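Local coordinates for protein methyltransferase (Pyrococcus horikoshii, PDB 1IXK) that probably transfers a methyl group from S-adenosyl-L-methionine to carbon 5 of cytidine in tRNA, at residues Glu268-Thr280 against Glu290-His302. Sequence-based numbering, arbitrary orientation.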
# COMPACT_ATOMS: atom_id res chain seq x y z
N GLU A 268 12.38 -1.13 -15.43
CA GLU A 268 12.55 0.31 -15.39
C GLU A 268 11.41 0.86 -14.53
O GLU A 268 10.36 0.24 -14.42
CB GLU A 268 12.46 0.91 -16.80
CG GLU A 268 11.07 0.81 -17.42
CD GLU A 268 11.05 1.19 -18.89
OE1 GLU A 268 12.09 1.63 -19.41
OE2 GLU A 268 9.98 1.05 -19.52
N LEU A 269 11.62 2.01 -13.91
CA LEU A 269 10.58 2.60 -13.09
C LEU A 269 9.74 3.58 -13.90
O LEU A 269 10.26 4.24 -14.80
CB LEU A 269 11.19 3.33 -11.89
CG LEU A 269 11.99 2.49 -10.88
CD1 LEU A 269 12.41 3.38 -9.73
CD2 LEU A 269 11.15 1.33 -10.37
N LEU A 270 8.45 3.65 -13.60
CA LEU A 270 7.55 4.56 -14.28
C LEU A 270 7.16 5.66 -13.29
O LEU A 270 7.10 5.42 -12.08
CB LEU A 270 6.30 3.83 -14.79
CG LEU A 270 6.55 2.67 -15.76
CD1 LEU A 270 5.22 2.04 -16.15
CD2 LEU A 270 7.28 3.18 -17.00
N PRO A 271 6.90 6.88 -13.80
CA PRO A 271 6.53 8.02 -12.96
C PRO A 271 5.22 7.84 -12.19
O PRO A 271 4.25 7.30 -12.71
CB PRO A 271 6.42 9.17 -13.96
CG PRO A 271 7.35 8.77 -15.06
CD PRO A 271 7.07 7.30 -15.20
N LEU A 272 5.23 8.30 -10.94
CA LEU A 272 4.05 8.26 -10.07
C LEU A 272 3.83 9.71 -9.64
O LEU A 272 4.79 10.42 -9.36
CB LEU A 272 4.28 7.36 -8.86
CG LEU A 272 4.25 5.87 -9.17
CD1 LEU A 272 4.65 5.07 -7.94
CD2 LEU A 272 2.85 5.47 -9.64
N LYS A 273 2.58 10.12 -9.57
CA LYS A 273 2.25 11.51 -9.25
C LYS A 273 2.25 12.00 -7.80
O LYS A 273 2.81 13.05 -7.51
CB LYS A 273 0.89 11.86 -9.87
CG LYS A 273 0.55 13.34 -9.83
CD LYS A 273 -0.82 13.61 -10.44
CE LYS A 273 -1.03 15.11 -10.66
NZ LYS A 273 -0.75 15.91 -9.44
N TYR A 274 1.64 11.25 -6.89
CA TYR A 274 1.53 11.71 -5.52
C TYR A 274 2.61 11.32 -4.52
O TYR A 274 3.26 10.28 -4.67
CB TYR A 274 0.16 11.33 -4.97
CG TYR A 274 -0.96 11.77 -5.88
CD1 TYR A 274 -1.43 10.94 -6.89
CD2 TYR A 274 -1.50 13.05 -5.77
CE1 TYR A 274 -2.42 11.37 -7.78
CE2 TYR A 274 -2.49 13.49 -6.64
CZ TYR A 274 -2.94 12.65 -7.64
OH TYR A 274 -3.90 13.10 -8.52
N GLY A 275 2.77 12.17 -3.51
CA GLY A 275 3.75 11.94 -2.47
C GLY A 275 5.02 12.72 -2.75
O GLY A 275 5.07 13.56 -3.65
N GLU A 276 6.06 12.44 -1.97
CA GLU A 276 7.34 13.10 -2.15
C GLU A 276 8.26 12.13 -2.88
O GLU A 276 8.02 10.93 -2.90
CB GLU A 276 7.91 13.49 -0.79
CG GLU A 276 7.16 14.64 -0.12
CD GLU A 276 7.63 14.90 1.29
OE1 GLU A 276 8.85 15.01 1.51
OE2 GLU A 276 6.76 15.02 2.19
N PRO A 277 9.33 12.65 -3.49
CA PRO A 277 10.27 11.79 -4.21
C PRO A 277 10.93 10.81 -3.24
O PRO A 277 11.18 11.16 -2.09
CB PRO A 277 11.29 12.78 -4.78
CG PRO A 277 10.52 14.07 -4.86
CD PRO A 277 9.73 14.07 -3.59
N ALA A 278 11.19 9.59 -3.71
CA ALA A 278 11.85 8.60 -2.86
C ALA A 278 13.26 9.12 -2.61
O ALA A 278 13.72 10.04 -3.29
CB ALA A 278 11.90 7.24 -3.57
N LEU A 279 13.94 8.54 -1.63
CA LEU A 279 15.29 8.96 -1.27
C LEU A 279 16.36 8.41 -2.22
O LEU A 279 16.40 7.21 -2.47
CB LEU A 279 15.59 8.52 0.16
CG LEU A 279 14.61 8.99 1.23
CD1 LEU A 279 14.89 8.27 2.55
CD2 LEU A 279 14.72 10.50 1.41
N THR A 280 17.22 9.28 -2.75
CA THR A 280 18.28 8.83 -3.66
C THR A 280 19.67 8.91 -3.04
O THR A 280 20.66 8.55 -3.69
CB THR A 280 18.29 9.62 -4.99
OG1 THR A 280 18.53 11.00 -4.71
CG2 THR A 280 16.98 9.46 -5.72
N GLU A 290 16.88 7.44 -11.13
CA GLU A 290 15.62 6.82 -11.56
C GLU A 290 14.70 6.51 -10.37
O GLU A 290 13.48 6.48 -10.51
CB GLU A 290 15.93 5.55 -12.36
CG GLU A 290 14.75 4.61 -12.60
CD GLU A 290 15.03 3.58 -13.70
OE1 GLU A 290 16.16 3.06 -13.76
OE2 GLU A 290 14.11 3.29 -14.49
N ILE A 291 15.30 6.31 -9.20
CA ILE A 291 14.54 6.02 -7.98
C ILE A 291 13.59 7.17 -7.62
O ILE A 291 12.62 6.97 -6.90
CB ILE A 291 15.50 5.75 -6.79
CG1 ILE A 291 16.31 4.49 -7.07
CG2 ILE A 291 14.70 5.56 -5.50
CD1 ILE A 291 15.48 3.23 -7.17
N LYS A 292 13.87 8.37 -8.12
CA LYS A 292 12.98 9.49 -7.82
C LYS A 292 11.59 9.31 -8.43
O LYS A 292 10.67 10.08 -8.14
CB LYS A 292 13.59 10.83 -8.27
CG LYS A 292 14.78 11.23 -7.42
CD LYS A 292 15.05 12.72 -7.45
CE LYS A 292 16.20 13.07 -6.53
NZ LYS A 292 16.44 14.54 -6.48
N ASN A 293 11.43 8.28 -9.26
CA ASN A 293 10.13 7.97 -9.86
C ASN A 293 9.27 7.33 -8.76
O ASN A 293 8.04 7.37 -8.81
CB ASN A 293 10.28 6.99 -11.03
CG ASN A 293 10.65 7.69 -12.33
OD1 ASN A 293 9.85 8.44 -12.89
ND2 ASN A 293 11.86 7.44 -12.82
N ALA A 294 9.95 6.74 -7.78
CA ALA A 294 9.27 6.11 -6.64
C ALA A 294 8.82 7.23 -5.70
O ALA A 294 9.39 8.32 -5.72
CB ALA A 294 10.23 5.17 -5.91
N ARG A 295 7.81 6.96 -4.88
CA ARG A 295 7.27 7.98 -3.98
C ARG A 295 7.16 7.53 -2.53
O ARG A 295 7.16 6.34 -2.23
CB ARG A 295 5.86 8.38 -4.44
CG ARG A 295 5.69 8.52 -5.94
CD ARG A 295 6.67 9.51 -6.52
NE ARG A 295 6.42 10.88 -6.09
CZ ARG A 295 7.20 11.91 -6.39
NH1 ARG A 295 8.28 11.73 -7.13
NH2 ARG A 295 6.90 13.13 -5.96
N ARG A 296 7.08 8.51 -1.64
CA ARG A 296 6.93 8.26 -0.21
C ARG A 296 5.85 9.19 0.34
O ARG A 296 5.74 10.35 -0.06
CB ARG A 296 8.23 8.55 0.54
CG ARG A 296 9.21 7.39 0.59
CD ARG A 296 10.48 7.82 1.33
NE ARG A 296 11.42 6.72 1.50
CZ ARG A 296 11.68 6.14 2.67
NH1 ARG A 296 11.05 6.55 3.77
NH2 ARG A 296 12.58 5.17 2.75
N LEU A 297 5.07 8.66 1.28
CA LEU A 297 4.04 9.44 1.95
C LEU A 297 4.53 9.52 3.39
O LEU A 297 5.00 8.53 3.95
CB LEU A 297 2.68 8.73 1.90
CG LEU A 297 2.01 8.61 0.53
CD1 LEU A 297 0.68 7.88 0.69
CD2 LEU A 297 1.78 10.00 -0.06
N TYR A 298 4.43 10.70 3.98
CA TYR A 298 4.88 10.93 5.35
C TYR A 298 3.72 11.33 6.24
O TYR A 298 2.86 12.12 5.85
CB TYR A 298 5.95 12.02 5.36
CG TYR A 298 7.25 11.60 4.72
CD1 TYR A 298 8.13 10.74 5.37
CD2 TYR A 298 7.61 12.08 3.45
CE1 TYR A 298 9.33 10.37 4.80
CE2 TYR A 298 8.82 11.71 2.87
CZ TYR A 298 9.68 10.86 3.55
OH TYR A 298 10.88 10.51 2.99
N PRO A 299 3.69 10.80 7.48
CA PRO A 299 2.62 11.12 8.42
C PRO A 299 2.55 12.58 8.83
O PRO A 299 1.51 13.03 9.30
CB PRO A 299 2.92 10.20 9.60
CG PRO A 299 4.41 10.08 9.56
CD PRO A 299 4.68 9.90 8.09
N ASP A 300 3.63 13.33 8.63
CA ASP A 300 3.62 14.74 9.02
C ASP A 300 3.03 15.66 7.95
O ASP A 300 2.75 16.82 8.23
CB ASP A 300 5.04 15.20 9.40
CG ASP A 300 6.00 15.21 8.22
OD1 ASP A 300 5.83 14.40 7.29
OD2 ASP A 300 6.94 16.04 8.24
N VAL A 301 2.82 15.14 6.75
CA VAL A 301 2.24 15.96 5.69
C VAL A 301 1.05 15.31 4.98
O VAL A 301 0.16 16.00 4.50
CB VAL A 301 3.30 16.36 4.62
CG1 VAL A 301 4.43 17.14 5.27
CG2 VAL A 301 3.85 15.13 3.95
N HIS A 302 1.03 13.98 4.91
CA HIS A 302 -0.05 13.30 4.20
C HIS A 302 -1.12 12.65 5.07
O HIS A 302 -2.07 12.06 4.54
CB HIS A 302 0.53 12.24 3.26
CG HIS A 302 1.56 12.78 2.31
ND1 HIS A 302 2.91 12.64 2.52
CD2 HIS A 302 1.42 13.47 1.15
CE1 HIS A 302 3.57 13.22 1.52
NE2 HIS A 302 2.68 13.73 0.69
O HOH W 1 7.72 4.52 -9.68
O HOH W 2 7.55 10.35 -9.88
O HOH W 3 11.44 11.70 0.46
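E276 and R296 form an antiparallel hydrogen-bonded pair: E276 N gives R296 O a nearly straight bond of 2.8 Å, and R296 N returns one to E276 O at 2.9 Å. Beyond the non-hydrogen-bonded pair P277-R295, A278 N reaches A294 O (3.0 Å) from above the carbonyl plane. R295, bent at chi2 (-57°) and chi3 (-67°), lays its guanidinium against the 272-277 backbone. Its NH2 donates to G275 O (3.0 Å), Y274 O lies at the guanidinium edge, and the E276-P277 peptide covers one face while L272 O lies over the other. Farther along, E290 OE2 accepts L269 N (2.9 Å), met 45° out of the carboxylate plane. Beside N293, one water bonds L270 O and, weakly, N293 O; another bonds L272 O and N293 O. Apolar contacts include A278 CB on A294 CB (3.5 Å). E276 OE2 lies at the Y298 ring edge, 3.3 Å from CD2, and is salt-bridged to R31; R296, with L279 CD1 over its guanidinium, is salt-bridged to E255. Strand 276-277 pairs with 295-297, which pairs with 307-314 in the mixed sheet of the class I, Rossmann-like methyltransferase domain; I291 packs on helix 255-264.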